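Local coordinates for NADPH-flavin oxidoreductase (Vibrio parahaemolyticus serotype O3:K6, PDB 5UU6), which binds flavin mononucleotide and probably uses NADPH to reduce flavins or nitro compounds, as a member of the nitroreductase A-like flavin oxidoreductase family, at residues D143-I154 and P233-A241. Residues are numbered along the deposited sequence; the frame is centred on the assembly and turned at random.
Sequences DELLGLPQNTAI and PYLNGKGLA
Lys-238 reaches Asp-143 and Thr-152 through a side chain bent at chi2, chi3 and chi4 (-56°, -53° and -62°). Its CB and CG pass close to Thr-152 O, the nearer being CB at 3.2 Å; CD then faces the Asp-143 carboxylate, and CE comes near both Asp-143 OD1 and Pro-149 O. At the tip, NZ forms a salt bridge with Asp-143, meeting OD2 on its syn lone pair at 2.6 Å, and hydrogen-bonds to Thr-152 O (2.8 Å) and Pro-149 O (3.0 Å), in both cases above the carbonyl plane. Three acceptors thus grip one buried ammonium. Thr-152 OG1 reaches Pro-149 O from the opposite face, a bond that spans the type II turn 149-152. That turn leads into strand 152-161 of the antiparallel nitroreductase sheet, while Lys-238 follows helix 231-237, whose end closes in a Schellman motif at Gly-239; the contact joins this helix end to the strand and the turn before it. Tyr-234 OH donates to the anti lone pair of Asp-143 OD2 (2.5 Å) and accepts from Ile-154 N (2.9 Å), which lies in the ring plane. Asn-151 N donates a hydrogen bond to Lys-238 O (2.7 Å), and Ala-153 CB packs against Leu-240 CD1 at 3.7 Å.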
loop_
_atom_site.group_PDB
_atom_site.type_symbol
_atom_site.label_atom_id
_atom_site.label_comp_id
_atom_site.label_asym_id
_atom_site.label_seq_id
_atom_site.Cartn_x
_atom_site.Cartn_y
_atom_site.Cartn_z
ATOM N N ASP A 143 -8.035 -18.396 3.219
ATOM C CA ASP A 143 -6.865 -19.027 2.624
ATOM C C ASP A 143 -7.187 -20.421 2.091
ATOM O O ASP A 143 -6.862 -20.754 0.943
ATOM C CB ASP A 143 -5.766 -19.053 3.710
ATOM C CG ASP A 143 -4.392 -19.405 3.169
ATOM O OD1 ASP A 143 -4.205 -20.582 2.835
ATOM O OD2 ASP A 143 -3.502 -18.500 3.078
ATOM N N GLU A 144 -7.823 -21.265 2.914
ATOM C CA GLU A 144 -8.138 -22.613 2.451
ATOM C C GLU A 144 -9.159 -22.563 1.319
ATOM O O GLU A 144 -9.088 -23.352 0.373
ATOM C CB GLU A 144 -8.649 -23.475 3.621
ATOM C CG GLU A 144 -7.606 -23.613 4.754
ATOM C CD GLU A 144 -8.160 -24.140 6.082
ATOM O OE1 GLU A 144 -7.369 -24.236 7.056
ATOM O OE2 GLU A 144 -9.376 -24.466 6.153
ATOM N N LEU A 145 -10.117 -21.640 1.396
ATOM C CA LEU A 145 -11.147 -21.566 0.368
ATOM C C LEU A 145 -10.556 -21.201 -0.996
ATOM O O LEU A 145 -11.029 -21.684 -2.025
ATOM C CB LEU A 145 -12.216 -20.546 0.802
ATOM C CG LEU A 145 -13.350 -20.270 -0.190
ATOM C CD1 LEU A 145 -14.398 -21.449 -0.273
ATOM C CD2 LEU A 145 -14.023 -18.941 0.028
ATOM N N LEU A 146 -9.509 -20.373 -1.031
ATOM C CA LEU A 146 -8.920 -19.948 -2.296
ATOM C C LEU A 146 -7.762 -20.835 -2.728
ATOM O O LEU A 146 -7.125 -20.529 -3.742
ATOM C CB LEU A 146 -8.437 -18.498 -2.213
ATOM C CG LEU A 146 -9.513 -17.468 -1.855
ATOM C CD1 LEU A 146 -8.925 -16.070 -1.755
ATOM C CD2 LEU A 146 -10.685 -17.474 -2.823
ATOM N N GLY A 147 -7.477 -21.899 -1.977
ATOM C CA GLY A 147 -6.422 -22.846 -2.315
ATOM C C GLY A 147 -5.025 -22.261 -2.332
ATOM O O GLY A 147 -4.217 -22.625 -3.198
ATOM N N LEU A 148 -4.709 -21.341 -1.375
ATOM C CA LEU A 148 -3.388 -20.717 -1.459
ATOM C C LEU A 148 -2.298 -21.687 -0.999
ATOM O O LEU A 148 -2.466 -22.374 0.016
ATOM C CB LEU A 148 -3.333 -19.458 -0.611
ATOM C CG LEU A 148 -4.410 -18.423 -0.908
ATOM C CD1 LEU A 148 -4.171 -17.264 0.030
ATOM C CD2 LEU A 148 -4.294 -17.984 -2.363
ATOM N N PRO A 149 -1.172 -21.749 -1.714
ATOM C CA PRO A 149 -0.029 -22.545 -1.261
ATOM C C PRO A 149 0.756 -21.850 -0.148
ATOM O O PRO A 149 0.466 -20.734 0.274
ATOM C CB PRO A 149 0.828 -22.664 -2.524
ATOM C CG PRO A 149 0.585 -21.371 -3.248
ATOM C CD PRO A 149 -0.883 -21.038 -2.971
ATOM N N GLN A 150 1.773 -22.549 0.329
ATOM C CA GLN A 150 2.763 -21.947 1.201
ATOM C C GLN A 150 3.413 -20.743 0.524
ATOM O O GLN A 150 3.440 -20.630 -0.709
ATOM C CB GLN A 150 3.815 -23.002 1.575
ATOM C CG GLN A 150 3.265 -24.100 2.485
ATOM C CD GLN A 150 2.678 -23.534 3.778
ATOM O OE1 GLN A 150 1.458 -23.434 3.926
ATOM N NE2 GLN A 150 3.543 -23.147 4.702
ATOM N N ASN A 151 3.908 -19.816 1.347
ATOM C CA ASN A 151 4.571 -18.587 0.897
ATOM C C ASN A 151 3.609 -17.577 0.287
ATOM O O ASN A 151 4.046 -16.641 -0.379
ATOM C CB ASN A 151 5.706 -18.871 -0.111
ATOM C CG ASN A 151 6.952 -19.465 0.540
ATOM O OD1 ASN A 151 6.946 -19.849 1.711
ATOM N ND2 ASN A 151 8.042 -19.514 -0.223
ATOM N N THR A 152 2.302 -17.750 0.469
ATOM C CA THR A 152 1.306 -16.754 0.079
ATOM C C THR A 152 0.369 -16.535 1.264
ATOM O O THR A 152 0.241 -17.404 2.133
ATOM C CB THR A 152 0.491 -17.187 -1.156
ATOM O OG1 THR A 152 -0.331 -18.313 -0.809
ATOM C CG2 THR A 152 1.392 -17.624 -2.252
ATOM N N ALA A 153 -0.296 -15.379 1.292
ATOM C CA ALA A 153 -1.208 -15.039 2.387
ATOM C C ALA A 153 -2.188 -13.970 1.922
ATOM O O ALA A 153 -1.780 -13.026 1.260
ATOM C CB ALA A 153 -0.454 -14.523 3.617
ATOM N N ILE A 154 -3.477 -14.103 2.280
ATOM C CA ILE A 154 -4.415 -13.028 1.931
ATOM C C ILE A 154 -4.113 -11.822 2.803
ATOM O O ILE A 154 -3.611 -11.944 3.921
ATOM C CB ILE A 154 -5.895 -13.424 2.094
ATOM C CG1 ILE A 154 -6.166 -13.708 3.565
ATOM C CG2 ILE A 154 -6.260 -14.622 1.191
ATOM C CD1 ILE A 154 -7.381 -12.980 4.136
ATOM N N PRO A 233 0.119 -16.055 13.894
ATOM C CA PRO A 233 0.046 -17.500 13.581
ATOM C C PRO A 233 -0.427 -17.793 12.164
ATOM O O PRO A 233 0.065 -18.745 11.552
ATOM C CB PRO A 233 -0.964 -18.048 14.615
ATOM C CG PRO A 233 -0.895 -17.072 15.775
ATOM C CD PRO A 233 -0.657 -15.714 15.105
ATOM N N TYR A 234 -1.409 -17.042 11.646
ATOM C CA TYR A 234 -1.836 -17.234 10.263
ATOM C C TYR A 234 -0.636 -17.117 9.316
ATOM O O TYR A 234 -0.315 -18.053 8.563
ATOM C CB TYR A 234 -2.923 -16.207 9.883
ATOM C CG TYR A 234 -3.200 -16.226 8.386
ATOM C CD1 TYR A 234 -3.612 -17.403 7.732
ATOM C CD2 TYR A 234 -2.941 -15.108 7.604
ATOM C CE1 TYR A 234 -3.822 -17.421 6.333
ATOM C CE2 TYR A 234 -3.147 -15.126 6.191
ATOM C CZ TYR A 234 -3.553 -16.275 5.582
ATOM O OH TYR A 234 -3.720 -16.248 4.205
ATOM N N LEU A 235 0.056 -15.974 9.372
ATOM C CA LEU A 235 1.214 -15.728 8.515
ATOM C C LEU A 235 2.294 -16.789 8.723
ATOM O O LEU A 235 2.845 -17.335 7.758
ATOM C CB LEU A 235 1.768 -14.320 8.790
ATOM C CG LEU A 235 0.888 -13.097 8.440
ATOM C CD1 LEU A 235 1.550 -11.792 8.928
ATOM C CD2 LEU A 235 0.578 -12.959 6.949
ATOM N N ASN A 236 2.618 -17.096 9.989
ATOM C CA ASN A 236 3.649 -18.085 10.244
ATOM C C ASN A 236 3.270 -19.434 9.670
ATOM O O ASN A 236 4.111 -20.105 9.075
ATOM C CB ASN A 236 3.929 -18.181 11.749
ATOM C CG ASN A 236 4.602 -16.931 12.277
ATOM O OD1 ASN A 236 5.078 -16.080 11.484
ATOM N ND2 ASN A 236 4.633 -16.783 13.596
ATOM N N GLY A 237 1.989 -19.819 9.763
ATOM C CA GLY A 237 1.551 -21.075 9.155
ATOM C C GLY A 237 1.710 -21.136 7.641
ATOM O O GLY A 237 1.764 -22.233 7.083
ATOM N N LYS A 238 1.783 -19.988 6.957
ATOM C CA LYS A 238 2.039 -19.973 5.522
ATOM C C LYS A 238 3.533 -19.819 5.195
ATOM O O LYS A 238 3.894 -19.676 4.016
ATOM C CB LYS A 238 1.260 -18.837 4.830
ATOM C CG LYS A 238 -0.238 -18.749 5.134
ATOM C CD LYS A 238 -1.023 -20.084 4.823
ATOM C CE LYS A 238 -0.824 -20.630 3.389
ATOM N NZ LYS A 238 -1.331 -19.660 2.370
ATOM N N GLY A 239 4.400 -19.829 6.204
ATOM C CA GLY A 239 5.830 -19.651 5.998
ATOM C C GLY A 239 6.335 -18.219 6.039
ATOM O O GLY A 239 7.507 -17.989 5.728
ATOM N N LEU A 240 5.517 -17.251 6.433
ATOM C CA LEU A 240 5.906 -15.847 6.348
ATOM C C LEU A 240 6.070 -15.230 7.729
ATOM O O LEU A 240 5.411 -15.633 8.679
ATOM C CB LEU A 240 4.868 -15.029 5.553
ATOM C CG LEU A 240 4.468 -15.560 4.172
ATOM C CD1 LEU A 240 3.223 -14.866 3.678
ATOM C CD2 LEU A 240 5.609 -15.405 3.153
ATOM N N ALA A 241 6.902 -14.191 7.804
ATOM C CA ALA A 241 6.990 -13.322 8.972
ATOM C C ALA A 241 7.447 -14.079 10.212
ATOM O O ALA A 241 6.949 -13.804 11.315
ATOM C CB ALA A 241 5.645 -12.631 9.254
HETATM O O HOH W 1 8.733 -19.801 3.882
#